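PDB 4YZR: polyketide biosynthesis cytochrome P450 PksS from Bacillus subtilis, which is a heme-containing cytochrome P450 that acts on dihydrobacillaene in the biosynthesis of the antibiotic polyketide bacillaene. Local coordinates for residues I47-L57 with I315-F326. Residues are numbered along the deposited sequence; the frame is centred on the assembly and turned at random.
Sequences ITRYDDCMAFL and IGIGSANRDPNF
Y50 and F326 form an offset stack, their ring centroids 4.2 Å apart and their planes inclined by 26°. Y50 CD1 sits over the centre of the F326 ring, while F326 CB lies above the centre of the Y50 ring as a CH-pi contact. With CG anti to the backbone N (chi1 -174°), the Y50 ring also brings its edge to A320, CD2 lying 3.4 Å from A320 O; the hydroxyl at its far end is hydrogen-bonded to R341 O. D323 OD2 accepts from Y50 N in the first turn of helix 50-58 at 2.8 Å (N-H...O 167°), on the anti side of the carboxylate. The same oxygen accepts a hydrogen bond from a water that in turn accepts from D51 N, while OD1 closes an Asx turn with N325 N and also binds N325 ND2. In the P450 fold these bonds pin helix B (50-58) against the short K' helix (317-320) and the turn after it, each following its strand of the beta sheet; the two strands pair in parallel at I47 and I315. There, G316 N donates to I47 O at 2.8 Å. Beyond it the contact is apolar: C53 SG packs on I315 CG2 at 3.6 Å, and CD1 on the other branch of I315 reaches F56 CB at 3.9 Å. L57 CD2 touches I315 CG1, and the L57 side chain lies about 5 Å from the heme.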
ATOM      1  N   ILE A  47      17.781  -1.221   6.364  1.00 10.64           N
ATOM      2  CA  ILE A  47      17.680  -2.410   7.182  1.00 10.84           C
ATOM      3  C   ILE A  47      17.014  -3.494   6.382  1.00 11.55           C
ATOM      4  O   ILE A  47      15.837  -3.291   5.954  1.00 11.58           O
ATOM      5  CB  ILE A  47      16.847  -2.060   8.453  1.00 11.33           C
ATOM      6  CG1 ILE A  47      17.318  -0.769   9.113  1.00 12.81           C
ATOM      7  CG2 ILE A  47      16.860  -3.251   9.456  1.00 11.82           C
ATOM      8  CD1 ILE A  47      18.749  -0.743   9.580  1.00 13.84           C
ATOM      9  N   THR A  48      17.706  -4.568   6.012  1.00 10.25           N
ATOM     10  CA  THR A  48      17.198  -5.560   5.103  1.00 10.36           C
ATOM     11  C   THR A  48      16.859  -6.903   5.594  1.00 10.40           C
ATOM     12  O   THR A  48      16.200  -7.674   4.917  1.00 11.40           O
ATOM     13  CB  THR A  48      18.078  -5.665   3.865  1.00 11.24           C
ATOM     14  OG1 THR A  48      19.452  -5.633   4.328  1.00 13.01           O
ATOM     15  CG2 THR A  48      17.862  -4.462   2.980  1.00 11.16           C
ATOM     16  N   ARG A  49      17.390  -7.284   6.795  1.00 10.87           N
ATOM     17  CA  ARG A  49      16.987  -8.551   7.378  1.00 10.36           C
ATOM     18  C   ARG A  49      15.689  -8.517   8.171  1.00  9.41           C
ATOM     19  O   ARG A  49      15.380  -7.496   8.751  1.00 10.58           O
ATOM     20  CB  ARG A  49      18.043  -9.026   8.377  1.00 11.95           C
ATOM     21  CG  ARG A  49      19.352  -9.519   7.713  1.00 13.29           C
ATOM     22  CD  ARG A  49      20.457  -9.631   8.813  1.00 14.72           C
ATOM     23  NE  ARG A  49      20.064 -10.570   9.883  1.00 14.86           N
ATOM     24  CZ  ARG A  49      20.410 -11.843   9.947  1.00 17.96           C
ATOM     25  NH1 ARG A  49      19.955 -12.603  10.937  1.00 19.48           N
ATOM     26  NH2 ARG A  49      21.151 -12.427   8.994  1.00 19.97           N
ATOM     27  N   TYR A  50      14.991  -9.635   8.236  1.00  9.62           N
ATOM     28  CA  TYR A  50      13.717  -9.684   8.944  1.00  9.47           C
ATOM     29  C   TYR A  50      13.916  -9.402  10.433  1.00 10.39           C
ATOM     30  O   TYR A  50      13.183  -8.655  11.058  1.00 10.09           O
ATOM     31  CB  TYR A  50      13.071 -11.040   8.741  1.00  9.73           C
ATOM     32  CG  TYR A  50      11.694 -11.206   9.286  1.00  9.62           C
ATOM     33  CD1 TYR A  50      11.423 -11.504  10.612  1.00  9.86           C
ATOM     34  CD2 TYR A  50      10.586 -11.152   8.420  1.00 11.08           C
ATOM     35  CE1 TYR A  50      10.164 -11.745  11.073  1.00 10.38           C
ATOM     36  CE2 TYR A  50       9.298 -11.404   8.887  1.00 11.46           C
ATOM     37  CZ  TYR A  50       9.096 -11.712  10.215  1.00 10.03           C
ATOM     38  OH  TYR A  50       7.832 -12.025  10.685  1.00 11.58           O
ATOM     39  N   ASP A  51      14.914 -10.029  11.071  1.00 10.94           N
ATOM     40  CA  ASP A  51      15.073  -9.819  12.484  1.00 10.89           C
ATOM     41  C   ASP A  51      15.421  -8.415  12.796  1.00 10.26           C
ATOM     42  O   ASP A  51      14.860  -7.826  13.765  1.00 12.02           O
ATOM     43  CB  ASP A  51      16.169 -10.796  13.086  1.00 12.05           C
ATOM     44  CG  ASP A  51      17.528 -10.677  12.512  1.00 14.63           C
ATOM     45  OD1 ASP A  51      17.812 -10.119  11.446  1.00 15.17           O
ATOM     46  OD2 ASP A  51      18.538 -11.196  13.125  1.00 17.22           O
ATOM     47  N   ASP A  52      16.262  -7.791  11.995  1.00 10.88           N
ATOM     48  CA  ASP A  52      16.599  -6.392  12.269  1.00 11.45           C
ATOM     49  C   ASP A  52      15.448  -5.411  11.956  1.00 11.19           C
ATOM     50  O   ASP A  52      15.197  -4.439  12.671  1.00 11.22           O
ATOM     51  CB  ASP A  52      17.818  -5.920  11.491  1.00 12.95           C
ATOM     52  CG  ASP A  52      19.085  -6.737  11.815  1.00 15.00           C
ATOM     53  OD1 ASP A  52      19.253  -7.065  13.024  1.00 18.06           O
ATOM     54  OD2 ASP A  52      19.900  -7.029  10.942  1.00 15.54           O
ATOM     55  N   CYS A  53      14.671  -5.742  10.908  1.00 10.33           N
ATOM     56  CA  CYS A  53      13.484  -4.932  10.636  1.00 10.26           C
ATOM     57  C   CYS A  53      12.551  -4.978  11.802  1.00 11.13           C
ATOM     58  O   CYS A  53      11.963  -3.980  12.228  1.00 10.91           O
ATOM     59  CB  CYS A  53      12.817  -5.407   9.391  1.00  9.97           C
ATOM     60  SG  CYS A  53      13.593  -4.880   7.837  1.00 11.42           S
ATOM     61  N   MET A  54      12.323  -6.222  12.322  1.00 10.95           N
ATOM     62  CA  MET A  54      11.476  -6.353  13.537  1.00 11.04           C
ATOM     63  C   MET A  54      11.996  -5.557  14.674  1.00 11.50           C
ATOM     64  O   MET A  54      11.183  -4.893  15.349  1.00 13.82           O
ATOM     65  CB  MET A  54      11.203  -7.815  13.912  1.00 10.67           C
ATOM     66  CG  MET A  54      10.365  -8.599  12.975  1.00 13.28           C
ATOM     67  SD  MET A  54       8.667  -7.960  12.991  1.00 16.24           S
ATOM     68  CE  MET A  54       8.212  -7.970  14.648  1.00 26.01           C
ATOM     69  N   ALA A  55      13.267  -5.604  14.930  1.00 11.66           N
ATOM     70  CA  ALA A  55      13.819  -4.831  16.072  1.00 12.43           C
ATOM     71  C   ALA A  55      13.538  -3.354  15.876  1.00 13.52           C
ATOM     72  O   ALA A  55      13.040  -2.620  16.771  1.00 14.26           O
ATOM     73  CB  ALA A  55      15.294  -5.048  16.171  1.00 12.57           C
ATOM     74  N   PHE A  56      13.766  -2.791  14.697  1.00 12.54           N
ATOM     75  CA  PHE A  56      13.501  -1.372  14.442  1.00 12.60           C
ATOM     76  C   PHE A  56      12.065  -1.022  14.429  1.00 13.24           C
ATOM     77  O   PHE A  56      11.706   0.119  14.816  1.00 16.00           O
ATOM     78  CB  PHE A  56      14.195  -0.899  13.161  1.00 12.62           C
ATOM     79  CG  PHE A  56      15.660  -0.627  13.352  1.00 12.46           C
ATOM     80  CD1 PHE A  56      16.604  -1.621  13.195  1.00 13.90           C
ATOM     81  CD2 PHE A  56      16.093   0.669  13.701  1.00 14.53           C
ATOM     82  CE1 PHE A  56      17.963  -1.361  13.401  1.00 15.92           C
ATOM     83  CE2 PHE A  56      17.455   0.908  13.840  1.00 15.42           C
ATOM     84  CZ  PHE A  56      18.348  -0.125  13.745  1.00 14.81           C
ATOM     85  N   LEU A  57      11.161  -1.924  14.083  1.00 11.81           N
ATOM     86  CA  LEU A  57       9.710  -1.660  14.151  1.00 12.79           C
ATOM     87  C   LEU A  57       9.180  -1.579  15.555  1.00 16.03           C
ATOM     88  O   LEU A  57       8.145  -0.947  15.757  1.00 21.87           O
ATOM     89  CB  LEU A  57       8.985  -2.701  13.259  1.00 12.26           C
ATOM     90  CG  LEU A  57       9.177  -2.544  11.780  1.00 12.85           C
ATOM     91  CD1 LEU A  57       8.682  -3.745  11.005  1.00 14.56           C
ATOM     92  CD2 LEU A  57       8.454  -1.298  11.296  1.00 14.19           C
ATOM     93  N   ILE A 315      13.089   0.531   6.188  1.00 10.20           N
ATOM     94  CA  ILE A 315      12.734  -0.804   6.469  1.00  9.96           C
ATOM     95  C   ILE A 315      12.536  -1.551   5.157  1.00 10.32           C
ATOM     96  O   ILE A 315      11.600  -1.240   4.387  1.00 10.08           O
ATOM     97  CB  ILE A 315      11.480  -0.913   7.325  1.00 10.59           C
ATOM     98  CG1 ILE A 315      11.596  -0.150   8.631  1.00 12.17           C
ATOM     99  CG2 ILE A 315      11.019  -2.330   7.538  1.00 10.84           C
ATOM    100  CD1 ILE A 315      12.578  -0.722   9.635  1.00 13.87           C
ATOM    101  N   GLY A 316      13.395  -2.492   4.811  1.00  9.75           N
ATOM    102  CA  GLY A 316      13.391  -3.239   3.595  1.00  9.12           C
ATOM    103  C   GLY A 316      12.422  -4.364   3.610  1.00  9.22           C
ATOM    104  O   GLY A 316      12.804  -5.534   3.640  1.00 10.46           O
ATOM    105  N   ILE A 317      11.145  -4.057   3.556  1.00  8.64           N
ATOM    106  CA  ILE A 317      10.088  -5.092   3.505  1.00  8.49           C
ATOM    107  C   ILE A 317      10.375  -6.163   2.496  1.00  9.43           C
ATOM    108  O   ILE A 317      10.228  -7.371   2.773  1.00  9.88           O
ATOM    109  CB  ILE A 317       8.716  -4.410   3.255  1.00  8.35           C
ATOM    110  CG1 ILE A 317       8.290  -3.561   4.403  1.00  8.92           C
ATOM    111  CG2 ILE A 317       7.655  -5.455   2.990  1.00  8.71           C
ATOM    112  CD1 ILE A 317       6.977  -2.777   4.217  1.00 10.26           C
ATOM    113  N   GLY A 318      10.720  -5.779   1.262  1.00  9.11           N
ATOM    114  CA  GLY A 318      10.836  -6.742   0.208  1.00  9.34           C
ATOM    115  C   GLY A 318      11.866  -7.867   0.517  1.00 10.38           C
ATOM    116  O   GLY A 318      11.604  -9.015   0.205  1.00 12.70           O
ATOM    117  N   SER A 319      13.010  -7.436   1.067  1.00  9.34           N
ATOM    118  CA  SER A 319      14.001  -8.447   1.436  1.00  9.91           C
ATOM    119  C   SER A 319      13.695  -9.128   2.722  1.00 10.54           C
ATOM    120  O   SER A 319      14.042 -10.319   2.902  1.00 10.64           O
ATOM    121  CB  SER A 319      15.362  -7.774   1.459  1.00 11.83           C
ATOM    122  OG  SER A 319      15.477  -6.717   2.300  1.00 10.86           O
ATOM    123  N   ALA A 320      13.125  -8.460   3.699  1.00  8.65           N
ATOM    124  CA  ALA A 320      12.775  -9.111   4.944  1.00  8.96           C
ATOM    125  C   ALA A 320      11.818 -10.257   4.677  1.00  9.70           C
ATOM    126  O   ALA A 320      11.897 -11.356   5.246  1.00  9.15           O
ATOM    127  CB  ALA A 320      12.098  -8.132   5.877  1.00  9.72           C
ATOM    128  N   ASN A 321      10.889 -10.043   3.726  1.00  8.45           N
ATOM    129  CA  ASN A 321       9.896 -11.018   3.313  1.00  8.41           C
ATOM    130  C   ASN A 321      10.487 -12.227   2.562  1.00  8.88           C
ATOM    131  O   ASN A 321       9.777 -13.181   2.341  1.00 10.16           O
ATOM    132  CB  ASN A 321       8.839 -10.320   2.466  1.00  8.23           C
ATOM    133  CG  ASN A 321       7.803  -9.676   3.264  1.00  9.01           C
ATOM    134  OD1 ASN A 321       7.686  -9.847   4.477  1.00 10.01           O
ATOM    135  ND2 ASN A 321       6.955  -8.903   2.573  1.00  9.21           N
ATOM    136  N   ARG A 322      11.752 -12.129   2.229  1.00 10.01           N
ATOM    137  CA  ARG A 322      12.481 -13.213   1.562  1.00 11.03           C
ATOM    138  C   ARG A 322      13.604 -13.708   2.419  1.00 12.48           C
ATOM    139  O   ARG A 322      14.585 -14.338   1.897  1.00 14.11           O
ATOM    140  CB  ARG A 322      12.953 -12.813   0.145  1.00 12.46           C
ATOM    141  CG  ARG A 322      11.735 -12.553  -0.760  1.00 11.94           C
ATOM    142  CD  ARG A 322      12.134 -12.098  -2.101  1.00 15.93           C
ATOM    143  NE  ARG A 322      10.977 -11.713  -2.926  1.00 14.84           N
ATOM    144  CZ  ARG A 322      10.874 -11.986  -4.195  1.00 15.87           C
ATOM    145  NH1 ARG A 322      11.851 -12.676  -4.865  1.00 18.85           N
ATOM    146  NH2 ARG A 322       9.882 -11.497  -4.841  1.00 15.81           N
ATOM    147  N   ASP A 323      13.600 -13.447   3.707  1.00 10.24           N
ATOM    148  CA  ASP A 323      14.745 -13.824   4.582  1.00 11.61           C
ATOM    149  C   ASP A 323      14.657 -15.277   4.884  1.00 12.66           C
ATOM    150  O   ASP A 323      13.724 -15.776   5.463  1.00 12.00           O
ATOM    151  CB  ASP A 323      14.631 -12.961   5.826  1.00 11.17           C
ATOM    152  CG  ASP A 323      15.793 -12.997   6.733  1.00 12.88           C
ATOM    153  OD1 ASP A 323      16.389 -14.156   6.854  1.00 15.71           O
ATOM    154  OD2 ASP A 323      16.198 -12.039   7.325  1.00 12.14           O
ATOM    155  N   PRO A 324      15.741 -16.066   4.542  1.00 14.14           N
ATOM    156  CA  PRO A 324      15.666 -17.479   4.807  1.00 14.45           C
ATOM    157  C   PRO A 324      15.758 -17.906   6.244  1.00 14.82           C
ATOM    158  O   PRO A 324      15.407 -19.066   6.515  1.00 17.84           O
ATOM    159  CB  PRO A 324      16.925 -18.038   4.029  1.00 15.34           C
ATOM    160  CG  PRO A 324      17.810 -16.974   3.970  1.00 16.80           C
ATOM    161  CD  PRO A 324      16.949 -15.675   3.828  1.00 14.32           C
ATOM    162  N   ASN A 325      16.038 -17.023   7.162  1.00 14.37           N
ATOM    163  CA  ASN A 325      15.888 -17.314   8.584  1.00 15.43           C
ATOM    164  C   ASN A 325      14.457 -17.412   9.039  1.00 14.79           C
ATOM    165  O   ASN A 325      14.110 -17.968  10.084  1.00 16.24           O
ATOM    166  CB  ASN A 325      16.568 -16.302   9.362  1.00 17.24           C
ATOM    167  CG  ASN A 325      18.029 -16.294   9.129  1.00 20.24           C
ATOM    168  OD1 ASN A 325      18.707 -17.231   9.617  1.00 23.60           O
ATOM    169  ND2 ASN A 325      18.558 -15.369   8.380  1.00 24.51           N
ATOM    170  N   PHE A 326      13.526 -16.823   8.210  1.00 12.68           N
ATOM    171  CA  PHE A 326      12.148 -16.811   8.555  1.00 13.08           C
ATOM    172  C   PHE A 326      11.191 -17.443   7.586  1.00 13.99           C
ATOM    173  O   PHE A 326      10.011 -17.688   7.938  1.00 16.75           O
ATOM    174  CB  PHE A 326      11.704 -15.328   8.857  1.00 12.92           C
ATOM    175  CG  PHE A 326      12.294 -14.817  10.127  1.00 11.37           C
ATOM    176  CD1 PHE A 326      13.563 -14.278  10.157  1.00 11.51           C
ATOM    177  CD2 PHE A 326      11.634 -14.980  11.359  1.00 13.01           C
ATOM    178  CE1 PHE A 326      14.121 -13.821  11.316  1.00 13.57           C
ATOM    179  CE2 PHE A 326      12.208 -14.532  12.520  1.00 12.65           C
ATOM    180  CZ  PHE A 326      13.445 -13.972  12.498  1.00 14.02           C
TER
HETATM  181  O   HOH W   1      16.810 -12.411   9.910  1.00 18.57           O